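Local coordinates for protein NAD nucleotidase (Haemophilus influenzae, PDB 3ZTV) that degrades NAD to adenosine and nicotinamide riboside in the periplasm, acting as both a pyrophosphatase and a zinc-dependent 5'-nucleotidase, at residues 20-25 with 68-73. Sequence-based numbering, arbitrary orientation.
With ZN (zinc ion), chain C; ZN (zinc ion), chain B.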
ATOM      1  N   ASP A  20       1.761  20.569  16.296  1.00  3.52           N
ATOM      2  CA  ASP A  20       1.069  21.558  15.468  1.00  4.73           C
ATOM      3  C   ASP A  20       1.148  22.972  16.049  1.00  4.00           C
ATOM      4  O   ASP A  20       0.162  23.723  16.078  1.00  4.88           O
ATOM      5  CB  ASP A  20      -0.388  21.148  15.239  1.00  4.38           C
ATOM      6  CG  ASP A  20      -0.506  19.888  14.401  1.00  4.50           C
ATOM      7  OD1 ASP A  20      -0.495  19.980  13.146  1.00  4.44           O
ATOM      8  OD2 ASP A  20      -0.599  18.790  14.987  1.00  4.60           O
ATOM      9  N   HIS A  21       2.323  23.347  16.526  1.00  4.77           N
ATOM     10  CA  HIS A  21       2.453  24.717  17.018  1.00  4.24           C
ATOM     11  C   HIS A  21       2.402  25.781  15.909  1.00  4.77           C
ATOM     12  O   HIS A  21       2.037  26.925  16.183  1.00  5.13           O
ATOM     13  CB  HIS A  21       3.618  24.906  18.025  1.00  4.66           C
ATOM     14  CG  HIS A  21       4.957  25.214  17.424  1.00  4.27           C
ATOM     15  ND1 HIS A  21       5.902  24.240  17.164  1.00  6.19           N
ATOM     16  CD2 HIS A  21       5.547  26.401  17.129  1.00  6.17           C
ATOM     17  CE1 HIS A  21       6.997  24.812  16.692  1.00  6.50           C
ATOM     18  NE2 HIS A  21       6.810  26.121  16.671  1.00  6.67           N
ATOM     19  N   HIS A  22       2.710  25.390  14.675  1.00  4.38           N
ATOM     20  CA  HIS A  22       2.482  26.259  13.506  1.00  4.61           C
ATOM     21  C   HIS A  22       3.043  27.678  13.692  1.00  5.38           C
ATOM     22  O   HIS A  22       2.378  28.671  13.384  1.00  5.63           O
ATOM     23  CB  HIS A  22       0.992  26.310  13.177  1.00  6.39           C
ATOM     24  CG  HIS A  22       0.491  25.102  12.439  1.00  5.40           C
ATOM     25  ND1 HIS A  22       0.709  24.899  11.093  1.00  6.36           N
ATOM     26  CD2 HIS A  22      -0.260  24.052  12.856  1.00  5.24           C
ATOM     27  CE1 HIS A  22       0.145  23.762  10.719  1.00  4.66           C
ATOM     28  NE2 HIS A  22      -0.468  23.237  11.769  1.00  4.97           N
ATOM     29  N   SER A  23       4.247  27.755  14.240  1.00  4.90           N
ATOM     30  CA  SER A  23       4.943  29.029  14.393  1.00  5.36           C
ATOM     31  C   SER A  23       4.264  30.013  15.344  1.00  5.61           C
ATOM     32  O   SER A  23       4.545  31.221  15.290  1.00  5.81           O
ATOM     33  CB  SER A  23       5.212  29.675  13.021  1.00  5.14           C
ATOM     34  OG  SER A  23       6.017  28.829  12.215  1.00  5.34           O
ATOM     35  N   TYR A  24       3.396  29.506  16.228  1.00  5.23           N
ATOM     36  CA  TYR A  24       2.769  30.349  17.251  1.00  4.63           C
ATOM     37  C   TYR A  24       3.722  30.517  18.429  1.00  5.96           C
ATOM     38  O   TYR A  24       3.609  29.826  19.455  1.00  7.00           O
ATOM     39  CB  TYR A  24       1.428  29.773  17.720  1.00  6.40           C
ATOM     40  CG  TYR A  24       0.282  30.132  16.811  1.00  5.60           C
ATOM     41  CD1 TYR A  24       0.163  29.568  15.545  1.00  8.01           C
ATOM     42  CD2 TYR A  24      -0.681  31.054  17.210  1.00 10.07           C
ATOM     43  CE1 TYR A  24      -0.886  29.903  14.705  1.00  8.51           C
ATOM     44  CE2 TYR A  24      -1.734  31.399  16.378  1.00 11.38           C
ATOM     45  CZ  TYR A  24      -1.831  30.815  15.127  1.00  9.51           C
ATOM     46  OH  TYR A  24      -2.884  31.165  14.313  1.00 12.59           O
ATOM     47  N   LEU A  25       4.667  31.438  18.290  1.00  6.27           N
ATOM     48  CA  LEU A  25       5.623  31.671  19.365  1.00  6.29           C
ATOM     49  C   LEU A  25       5.018  32.470  20.515  1.00  6.77           C
ATOM     50  O   LEU A  25       5.415  32.307  21.670  1.00  7.75           O
ATOM     51  CB  LEU A  25       6.873  32.384  18.841  1.00  6.95           C
ATOM     52  CG  LEU A  25       8.017  31.477  18.377  1.00  9.75           C
ATOM     53  CD1 LEU A  25       7.564  30.462  17.339  1.00 11.01           C
ATOM     54  CD2 LEU A  25       9.181  32.306  17.853  1.00 11.18           C
ATOM     55  N   ALA A  68       5.005  16.294  17.788  1.00  4.11           N
ATOM     56  CA  ALA A  68       4.404  15.471  16.738  1.00  4.76           C
ATOM     57  C   ALA A  68       4.187  16.144  15.367  1.00  4.79           C
ATOM     58  O   ALA A  68       3.338  15.684  14.588  1.00  5.52           O
ATOM     59  CB  ALA A  68       3.104  14.836  17.234  1.00  5.01           C
ATOM     60  N   GLY A  69       4.946  17.201  15.067  1.00  4.82           N
ATOM     61  CA  GLY A  69       4.975  17.762  13.719  1.00  4.92           C
ATOM     62  C   GLY A  69       4.197  19.046  13.481  1.00  4.98           C
ATOM     63  O   GLY A  69       3.466  19.534  14.357  1.00  5.16           O
ATOM     64  N   ASP A  70       4.388  19.622  12.291  1.00  5.76           N
ATOM     65  CA  ASP A  70       3.908  20.971  11.952  1.00  5.63           C
ATOM     66  C   ASP A  70       4.409  22.008  12.970  1.00  4.44           C
ATOM     67  O   ASP A  70       3.634  22.756  13.602  1.00  4.94           O
ATOM     68  CB  ASP A  70       2.387  21.041  11.845  1.00  7.44           C
ATOM     69  CG  ASP A  70       1.840  20.521  10.518  1.00  4.56           C
ATOM     70  OD1 ASP A  70       2.613  20.136   9.606  1.00  5.11           O
ATOM     71  OD2 ASP A  70       0.595  20.514  10.410  1.00  4.62           O
ATOM     72  N   ALA A  71       5.725  22.037  13.110  1.00  5.86           N
ATOM     73  CA  ALA A  71       6.401  23.103  13.814  1.00  6.09           C
ATOM     74  C   ALA A  71       6.232  24.415  13.061  1.00  5.80           C
ATOM     75  O   ALA A  71       6.084  25.463  13.685  1.00  6.77           O
ATOM     76  CB  ALA A  71       7.872  22.766  13.963  1.00  6.47           C
ATOM     77  N   ILE A  72       6.254  24.357  11.728  1.00  6.39           N
ATOM     78  CA  ILE A  72       6.326  25.580  10.918  1.00  7.19           C
ATOM     79  C   ILE A  72       5.073  25.911  10.118  1.00  7.25           C
ATOM     80  O   ILE A  72       4.286  25.020   9.778  1.00  6.96           O
ATOM     81  CB  ILE A  72       7.548  25.568   9.962  1.00  7.48           C
ATOM     82  CG1 ILE A  72       7.515  24.359   9.015  1.00  8.28           C
ATOM     83  CG2 ILE A  72       8.843  25.634  10.762  1.00  7.75           C
ATOM     84  CD1 ILE A  72       8.496  24.503   7.857  1.00  9.45           C
ATOM     85  N   THR A  73       4.929  27.211   9.841  1.00  6.59           N
ATOM     86  CA  THR A  73       3.887  27.851   9.024  1.00  7.47           C
ATOM     87  C   THR A  73       2.656  28.165   9.847  1.00  7.65           C
ATOM     88  O   THR A  73       2.163  27.319  10.600  1.00  7.72           O
ATOM     89  CB  THR A  73       3.492  27.099   7.711  1.00  7.15           C
ATOM     90  OG1 THR A  73       2.571  26.035   7.995  1.00  7.45           O
ATOM     91  CG2 THR A  73       4.714  26.579   6.974  1.00  8.14           C
TER
HETATM   92 ZN    ZN C1599      -1.202  21.256  11.779  1.00  4.77          ZN
HETATM   93 ZN    ZN B1598      -0.522  18.764   9.839  1.00  5.13          ZN
HETATM   94  O   HOH W   1      -2.018  19.996  10.362  1.00  5.46           O
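Asp20, His22 and Asp70 converge on one zinc ion, which Asp20 OD1 binds at 2.0 Å and His22 NE2 at 2.1 Å. Asp70 OD2 bridges, lying 2.4 Å from this zinc and 2.1 Å from the second, which Asn102 and Asp226 also bind; a water joins the two metals. Aspartate suits this place: its other oxygen, OD1, accepts from His103 N. The two carboxylates stand almost perpendicular (87°); Asp20 OD1 is also hydrogen-bonded to His203, and OD2 accepts from Asp226 N. His22, its CG anti to the carbonyl carbon (chi1 -79°), sends its imidazole to the metal, one face over Asp70 CB. Histidine can ligate and donate at once: ND1-H makes a bent bond (138°) to Thr73 O, 2.9 Å away in the ring plane, and metal and carbonyl together hold the ring's rotation.

Backbone bonds sew the loops together: Asp20 N to Gly69 O (2.8 Å), His22 N to Asp70 O, Ser23 N to Ala71 O. Glycine suits position 69, where the backbone angles would drive a side chain into Ala68 O. Ser23's hydroxyl serves both Thr73 N (3.1 Å) and Asp86, which also bonds His21, its ring beneath Ala71 O. As in calcineurin-like phosphoesterases, two zincs sharing a carboxylate and a water would probably favour that water's deprotonation.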